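Local coordinates for like-Sm ribonucleoprotein core (Methanococcus vannielii SB, PDB 5MKI) that probably binds RNA, as a ring-forming archaeal member of the Sm/Lsm family with sites for uridine monophosphate and calcium, at residues R6-L11 with L38-A43; N18-L23 with L28-L33. One frame throughout, in Å; residues are numbered along the deposited sequence.

Contact 1 (R6-L11 with L38-A43); sequences RPLDAL and LHMNVA
Leu8 meets Leu38 and Met40 through the two methyls of its isobutyl group, and these apolar touches carry the contact, with no hydrogen bond crossing it. From CB, which points toward the 38-43 segment, the chain turns so that CG stands opposite the carbonyl carbon (chi1 -63°), and the fork at CG divides the work. Branch CD1 reaches Leu38 CD2 at 3.8 Å and lies 4.0 Å from Met40 CG. Branch CD2 takes the thioether, 4.1 Å from Met40 SD. Leu38 starts out in the other direction, its CB turned from the 6-11 segment, and comes back only with its CD2 methyl. Met40, in contrast, runs across Leu8 at about a right angle. Leu8 belongs to a type I turn from Arg6 to Asp9, leading into helix 9-13, while Val61 of the second subunit packs on the leucine. Met40 is flanked by His39 and Asn41, both of which bind uridine monophosphate in a structure of this protein. The contact thus sets the turn that leads into the N-terminal helix of the Sm fold against the loop that carries His39 and Asn41, part of the uridine-binding site.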
ATOM      1  N   ARG A   6      11.646  20.152  -5.247  1.00 29.62           N
ATOM      2  CA  ARG A   6      12.543  19.080  -4.821  1.00 27.45           C
ATOM      3  C   ARG A   6      12.667  19.101  -3.306  1.00 27.85           C
ATOM      4  O   ARG A   6      13.743  19.386  -2.767  1.00 28.06           O
ATOM      5  CB  ARG A   6      13.912  19.221  -5.484  1.00 31.57           C
ATOM      6  CG  ARG A   6      13.961  18.724  -6.919  1.00 32.13           C
ATOM      7  CD  ARG A   6      15.150  19.333  -7.660  1.00 33.84           C
ATOM      8  NE  ARG A   6      14.987  19.252  -9.111  1.00 37.27           N
ATOM      9  CZ  ARG A   6      15.731  19.916  -9.996  1.00 41.33           C
ATOM     10  NH1 ARG A   6      16.716  20.710  -9.593  1.00 37.15           N
ATOM     11  NH2 ARG A   6      15.491  19.788 -11.297  1.00 40.12           N
ATOM     12  N   PRO A   7      11.580  18.789  -2.586  1.00 22.70           N
ATOM     13  CA  PRO A   7      11.654  18.750  -1.120  1.00 24.05           C
ATOM     14  C   PRO A   7      12.806  17.913  -0.576  1.00 30.56           C
ATOM     15  O   PRO A   7      13.383  18.292   0.449  1.00 24.34           O
ATOM     16  CB  PRO A   7      10.291  18.162  -0.711  1.00 26.18           C
ATOM     17  CG  PRO A   7       9.745  17.492  -1.952  1.00 26.87           C
ATOM     18  CD  PRO A   7      10.283  18.298  -3.091  1.00 26.01           C
ATOM     19  N   LEU A   8      13.186  16.812  -1.245  1.00 24.89           N
ATOM     20  CA  LEU A   8      14.189  15.898  -0.708  1.00 26.80           C
ATOM     21  C   LEU A   8      15.619  16.418  -0.837  1.00 27.97           C
ATOM     22  O   LEU A   8      16.513  15.847  -0.216  1.00 24.74           O
ATOM     23  CB  LEU A   8      14.088  14.520  -1.385  1.00 26.54           C
ATOM     24  CG  LEU A   8      12.769  13.789  -1.157  1.00 29.74           C
ATOM     25  CD1 LEU A   8      12.863  12.303  -1.570  1.00 32.68           C
ATOM     26  CD2 LEU A   8      12.375  13.909   0.280  1.00 29.11           C
ATOM     27  N   ASP A   9      15.853  17.476  -1.621  1.00 30.80           N
ATOM     28  CA  ASP A   9      17.167  18.117  -1.651  1.00 27.19           C
ATOM     29  C   ASP A   9      17.581  18.613  -0.272  1.00 29.91           C
ATOM     30  O   ASP A   9      18.778  18.756   0.003  1.00 28.58           O
ATOM     31  CB  ASP A   9      17.174  19.294  -2.628  1.00 28.85           C
ATOM     32  CG  ASP A   9      17.381  18.866  -4.065  1.00 35.51           C
ATOM     33  OD1 ASP A   9      17.355  17.654  -4.338  1.00 30.32           O
ATOM     34  OD2 ASP A   9      17.550  19.755  -4.928  1.00 38.81           O
ATOM     35  N   ALA A  10      16.613  18.898   0.600  1.00 27.97           N
ATOM     36  CA  ALA A  10      16.957  19.236   1.977  1.00 29.64           C
ATOM     37  C   ALA A  10      17.696  18.093   2.662  1.00 30.37           C
ATOM     38  O   ALA A  10      18.512  18.339   3.560  1.00 29.32           O
ATOM     39  CB  ALA A  10      15.695  19.617   2.757  1.00 28.10           C
ATOM     40  N   LEU A  11      17.443  16.837   2.252  1.00 25.70           N
ATOM     41  CA  LEU A  11      18.230  15.721   2.779  1.00 27.11           C
ATOM     42  C   LEU A  11      19.664  15.765   2.262  1.00 27.79           C
ATOM     43  O   LEU A  11      20.610  15.541   3.023  1.00 29.58           O
ATOM     44  CB  LEU A  11      17.584  14.373   2.422  1.00 27.21           C
ATOM     45  CG  LEU A  11      16.327  13.983   3.198  1.00 29.38           C
ATOM     46  CD1 LEU A  11      15.818  12.639   2.743  1.00 33.05           C
ATOM     47  CD2 LEU A  11      16.619  13.930   4.667  1.00 33.25           C
ATOM     48  N   LEU A  38      15.196   8.473  -3.465  1.00 30.81           N
ATOM     49  CA  LEU A  38      13.909   9.116  -3.697  1.00 25.84           C
ATOM     50  C   LEU A  38      12.745   8.371  -3.059  1.00 29.51           C
ATOM     51  O   LEU A  38      11.633   8.907  -3.034  1.00 28.43           O
ATOM     52  CB  LEU A  38      13.674   9.298  -5.199  1.00 30.96           C
ATOM     53  CG  LEU A  38      14.503  10.434  -5.804  1.00 40.14           C
ATOM     54  CD1 LEU A  38      14.203  10.590  -7.285  1.00 44.56           C
ATOM     55  CD2 LEU A  38      14.312  11.761  -5.039  1.00 33.51           C
ATOM     56  N   HIS A  39      12.968   7.170  -2.530  1.00 26.01           N
ATOM     57  CA  HIS A  39      11.971   6.526  -1.682  1.00 25.99           C
ATOM     58  C   HIS A  39      12.006   7.011  -0.239  1.00 26.86           C
ATOM     59  O   HIS A  39      11.179   6.564   0.565  1.00 28.81           O
ATOM     60  CB  HIS A  39      12.170   5.012  -1.698  1.00 32.58           C
ATOM     61  CG  HIS A  39      12.081   4.414  -3.063  1.00 37.97           C
ATOM     62  ND1 HIS A  39      13.055   3.582  -3.576  1.00 38.82           N
ATOM     63  CD2 HIS A  39      11.142   4.540  -4.031  1.00 36.59           C
ATOM     64  CE1 HIS A  39      12.713   3.212  -4.798  1.00 43.00           C
ATOM     65  NE2 HIS A  39      11.558   3.778  -5.097  1.00 46.75           N
ATOM     66  N   MET A  40      12.948   7.889   0.104  1.00 28.04           N
ATOM     67  CA  MET A  40      13.263   8.272   1.481  1.00 26.55           C
ATOM     68  C   MET A  40      13.827   7.111   2.303  1.00 26.43           C
ATOM     69  O   MET A  40      13.753   7.149   3.538  1.00 25.32           O
ATOM     70  CB  MET A  40      12.049   8.891   2.204  1.00 27.79           C
ATOM     71  CG  MET A  40      11.410  10.110   1.499  1.00 33.80           C
ATOM     72  SD  MET A  40      10.376  11.202   2.539  1.00 41.77           S
ATOM     73  CE  MET A  40      11.426  11.401   3.974  1.00 30.16           C
ATOM     74  N   ASN A  41      14.367   6.059   1.665  1.00 24.57           N
ATOM     75  CA  ASN A  41      15.286   5.181   2.381  1.00 23.54           C
ATOM     76  C   ASN A  41      16.471   6.020   2.870  1.00 25.69           C
ATOM     77  O   ASN A  41      16.915   6.942   2.184  1.00 24.98           O
ATOM     78  CB  ASN A  41      15.825   4.039   1.502  1.00 27.17           C
ATOM     79  CG  ASN A  41      14.737   3.133   0.897  1.00 26.56           C
ATOM     80  OD1 ASN A  41      13.751   2.766   1.529  1.00 24.93           O
ATOM     81  ND2 ASN A  41      14.963   2.744  -0.333  1.00 24.86           N
ATOM     82  N   VAL A  42      16.992   5.708   4.053  1.00 24.71           N
ATOM     83  CA  VAL A  42      18.120   6.463   4.609  1.00 25.42           C
ATOM     84  C   VAL A  42      19.082   5.513   5.320  1.00 25.26           C
ATOM     85  O   VAL A  42      18.666   4.576   6.016  1.00 24.46           O
ATOM     86  CB  VAL A  42      17.659   7.594   5.560  1.00 23.78           C
ATOM     87  CG1 VAL A  42      16.722   8.571   4.856  1.00 20.34           C
ATOM     88  CG2 VAL A  42      16.985   7.034   6.812  1.00 26.46           C
ATOM     89  N   ALA A  43      20.380   5.748   5.126  1.00 26.50           N
ATOM     90  CA  ALA A  43      21.422   5.061   5.879  1.00 24.77           C
ATOM     91  C   ALA A  43      21.894   5.992   6.993  1.00 28.76           C
ATOM     92  O   ALA A  43      22.384   7.091   6.715  1.00 27.02           O
ATOM     93  CB  ALA A  43      22.584   4.657   4.974  1.00 20.95           C
TER

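Contact 2 (N18-L23 with L28-L33); sequences NVTVYL and LVKGRL
Tyr22 and Leu28 lie side by side and point the same way, paired across two antiparallel strands. Leu28 CD1 approaches the ring obliquely, 3.6 Å from Tyr22 CD2, and Leu28 CD2 lies between the ring and Thr20, 3.9 Å from Thr20 CG2. The Tyr22 ring also meets that of Tyr69 of the same chain, the planes at about 55°. With Tyr22 cut back to an alanine, Leu28 and this Tyr69 are likely to lose the ring they share. Farther along this face Asn18 and Lys30 cross at about a right angle: the lysine extends with CG opposite its backbone N (chi1 172°), then bends at its last two torsions and brings NZ to Asn18 OD1 in a weak hydrogen bond of 3.4 Å. Asn18 is also a calcium ligand in a structure of this protein.

Val19, Val21 and Val29 point to the reverse face, where Leu23 CD1 meets Val29 CG2 at 3.8 Å and Val19 CG2 rests on Leu33 CB at 4.1 Å. Between the faces, Val19 with Gly31 and Val21 with Val29 form the hydrogen-bonded pairs. Each pair has two N-H...O bonds, among them Val21 N to Val29 O at 2.7 Å and a nearly straight Val29 N to Val21 O (177°).

The segments are the arms of a beta hairpin in the curled antiparallel sheet. Strand 67-71 pairs along the outer edge of 18-23, strand 47-49 along that of 28-36. Leu44 from strand 42-44 touches Val19, Val21 and Val29, and Tyr69 of the third subunit packs on Leu23 and Val29.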
ATOM      1  N   ASN A  18      23.446  15.253  11.850  1.00 29.81           N
ATOM      2  CA  ASN A  18      22.535  14.426  12.630  1.00 33.93           C
ATOM      3  C   ASN A  18      21.085  14.753  12.295  1.00 35.07           C
ATOM      4  O   ASN A  18      20.688  15.924  12.306  1.00 33.29           O
ATOM      5  CB  ASN A  18      22.780  14.626  14.125  1.00 36.29           C
ATOM      6  CG  ASN A  18      22.465  13.391  14.926  1.00 42.41           C
ATOM      7  OD1 ASN A  18      21.310  13.119  15.253  1.00 48.09           O
ATOM      8  ND2 ASN A  18      23.497  12.618  15.232  1.00 42.85           N
ATOM      9  N   VAL A  19      20.292  13.716  11.999  1.00 32.52           N
ATOM     10  CA  VAL A  19      18.878  13.908  11.698  1.00 29.41           C
ATOM     11  C   VAL A  19      18.051  13.014  12.607  1.00 24.99           C
ATOM     12  O   VAL A  19      18.527  12.008  13.133  1.00 30.88           O
ATOM     13  CB  VAL A  19      18.549  13.638  10.213  1.00 29.76           C
ATOM     14  CG1 VAL A  19      19.400  14.559   9.325  1.00 29.40           C
ATOM     15  CG2 VAL A  19      18.749  12.146   9.859  1.00 23.54           C
ATOM     16  N   THR A  20      16.807  13.414  12.804  1.00 27.12           N
ATOM     17  CA  THR A  20      15.816  12.642  13.539  1.00 32.08           C
ATOM     18  C   THR A  20      14.752  12.176  12.553  1.00 27.80           C
ATOM     19  O   THR A  20      14.079  13.006  11.935  1.00 25.83           O
ATOM     20  CB  THR A  20      15.189  13.484  14.650  1.00 28.48           C
ATOM     21  OG1 THR A  20      16.238  14.011  15.467  1.00 37.28           O
ATOM     22  CG2 THR A  20      14.250  12.652  15.512  1.00 29.41           C
ATOM     23  N   VAL A  21      14.614  10.862  12.403  1.00 26.46           N
ATOM     24  CA  VAL A  21      13.616  10.259  11.516  1.00 27.90           C
ATOM     25  C   VAL A  21      12.450   9.785  12.371  1.00 25.11           C
ATOM     26  O   VAL A  21      12.592   8.838  13.151  1.00 29.17           O
ATOM     27  CB  VAL A  21      14.194   9.095  10.697  1.00 25.64           C
ATOM     28  CG1 VAL A  21      13.111   8.530   9.726  1.00 25.81           C
ATOM     29  CG2 VAL A  21      15.426   9.528   9.929  1.00 24.79           C
ATOM     30  N   TYR A  22      11.295  10.430  12.217  1.00 22.31           N
ATOM     31  CA  TYR A  22      10.054   9.993  12.855  1.00 27.60           C
ATOM     32  C   TYR A  22       9.354   8.931  12.004  1.00 31.02           C
ATOM     33  O   TYR A  22       9.100   9.147  10.815  1.00 26.66           O
ATOM     34  CB  TYR A  22       9.101  11.170  13.060  1.00 28.01           C
ATOM     35  CG  TYR A  22       9.577  12.214  14.050  1.00 35.63           C
ATOM     36  CD1 TYR A  22      10.502  13.188  13.677  1.00 31.69           C
ATOM     37  CD2 TYR A  22       9.089  12.235  15.353  1.00 36.72           C
ATOM     38  CE1 TYR A  22      10.930  14.148  14.581  1.00 34.93           C
ATOM     39  CE2 TYR A  22       9.506  13.199  16.263  1.00 39.02           C
ATOM     40  CZ  TYR A  22      10.429  14.151  15.874  1.00 39.53           C
ATOM     41  OH  TYR A  22      10.849  15.109  16.780  1.00 46.86           O
ATOM     42  N   LEU A  23       9.006   7.812  12.627  1.00 31.48           N
ATOM     43  CA  LEU A  23       8.393   6.677  11.957  1.00 29.54           C
ATOM     44  C   LEU A  23       6.895   6.627  12.248  1.00 35.49           C
ATOM     45  O   LEU A  23       6.409   7.189  13.233  1.00 30.70           O
ATOM     46  CB  LEU A  23       9.066   5.379  12.397  1.00 33.34           C
ATOM     47  CG  LEU A  23      10.561   5.284  12.083  1.00 35.08           C
ATOM     48  CD1 LEU A  23      11.084   3.874  12.403  1.00 37.44           C
ATOM     49  CD2 LEU A  23      10.812   5.641  10.622  1.00 26.88           C
ATOM     50  N   LEU A  28      11.269   7.060  17.109  1.00 45.94           N
ATOM     51  CA  LEU A  28      12.210   8.081  16.670  1.00 43.94           C
ATOM     52  C   LEU A  28      13.572   7.428  16.485  1.00 49.24           C
ATOM     53  O   LEU A  28      14.090   6.807  17.417  1.00 50.63           O
ATOM     54  CB  LEU A  28      12.329   9.214  17.697  1.00 50.15           C
ATOM     55  CG  LEU A  28      11.418  10.437  17.623  1.00 47.17           C
ATOM     56  CD1 LEU A  28       9.989  10.092  18.037  1.00 49.93           C
ATOM     57  CD2 LEU A  28      11.997  11.563  18.484  1.00 45.92           C
ATOM     58  N   VAL A  29      14.150   7.563  15.294  1.00 43.64           N
ATOM     59  CA  VAL A  29      15.492   7.065  15.009  1.00 38.76           C
ATOM     60  C   VAL A  29      16.375   8.269  14.721  1.00 34.82           C
ATOM     61  O   VAL A  29      16.074   9.059  13.820  1.00 32.84           O
ATOM     62  CB  VAL A  29      15.514   6.078  13.829  1.00 38.61           C
ATOM     63  CG1 VAL A  29      16.854   5.397  13.758  1.00 37.54           C
ATOM     64  CG2 VAL A  29      14.399   5.058  13.953  1.00 39.74           C
ATOM     65  N   LYS A  30      17.462   8.403  15.475  1.00 36.35           N
ATOM     66  CA  LYS A  30      18.359   9.551  15.393  1.00 39.49           C
ATOM     67  C   LYS A  30      19.741   9.069  14.984  1.00 32.35           C
ATOM     68  O   LYS A  30      20.231   8.074  15.526  1.00 38.37           O
ATOM     69  CB  LYS A  30      18.423  10.287  16.740  1.00 38.34           C
ATOM     70  CG  LYS A  30      19.481  11.383  16.814  1.00 48.13           C
ATOM     71  CD  LYS A  30      19.680  11.907  18.242  1.00 54.69           C
ATOM     72  CE  LYS A  30      21.165  12.045  18.598  1.00 55.98           C
ATOM     73  NZ  LYS A  30      21.658  13.469  18.587  1.00 55.29           N
ATOM     74  N   GLY A  31      20.367   9.759  14.034  1.00 29.06           N
ATOM     75  CA  GLY A  31      21.681   9.330  13.582  1.00 30.63           C
ATOM     76  C   GLY A  31      22.269  10.285  12.563  1.00 28.52           C
ATOM     77  O   GLY A  31      21.670  11.302  12.208  1.00 31.46           O
ATOM     78  N   ARG A  32      23.462   9.927  12.086  1.00 31.03           N
ATOM     79  CA  ARG A  32      24.210  10.730  11.119  1.00 33.50           C
ATOM     80  C   ARG A  32      23.909  10.246   9.698  1.00 30.68           C
ATOM     81  O   ARG A  32      24.205   9.095   9.349  1.00 30.92           O
ATOM     82  CB  ARG A  32      25.708  10.641  11.418  1.00 33.54           C
ATOM     83  CG  ARG A  32      26.635  11.447  10.495  1.00 31.47           C
ATOM     84  CD  ARG A  32      28.100  11.081  10.776  1.00 34.03           C
ATOM     85  NE  ARG A  32      29.041  11.941  10.062  1.00 34.30           N
ATOM     86  CZ  ARG A  32      29.405  13.153  10.479  1.00 35.40           C
ATOM     87  NH1 ARG A  32      28.903  13.649  11.601  1.00 32.03           N
ATOM     88  NH2 ARG A  32      30.261  13.872   9.771  1.00 32.32           N
ATOM     89  N   LEU A  33      23.358  11.134   8.872  1.00 31.24           N
ATOM     90  CA  LEU A  33      22.821  10.760   7.562  1.00 29.38           C
ATOM     91  C   LEU A  33      23.942  10.609   6.536  1.00 28.23           C
ATOM     92  O   LEU A  33      24.553  11.600   6.118  1.00 31.51           O
ATOM     93  CB  LEU A  33      21.797  11.794   7.107  1.00 26.36           C
ATOM     94  CG  LEU A  33      21.083  11.527   5.774  1.00 29.04           C
ATOM     95  CD1 LEU A  33      20.016  10.448   5.924  1.00 25.30           C
ATOM     96  CD2 LEU A  33      20.486  12.818   5.220  1.00 30.90           C
TER

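In the fold
The centres of contacts 1 and 2 are about 13 Å apart, yet the two meet directly. Leu33, at the end of the hairpin segment 28-33, packs on Val42 and reaches the backbone of Leu11, joining contact 2 to both halves of contact 1. Along the chain the order is 6-11, 18-23, 28-33, 38-43, so the hairpin falls wholly between the two halves of contact 1. Helix 9-13 leads into strand 18-23, and strand 28-36 leads on to strand 42-44, its neighbour in the same curled sheet. Both contacts also touch the third subunit of the seven-chain assembly, contact 1 through segment 38-43, so that segment and the hairpin both take part in the ring interface.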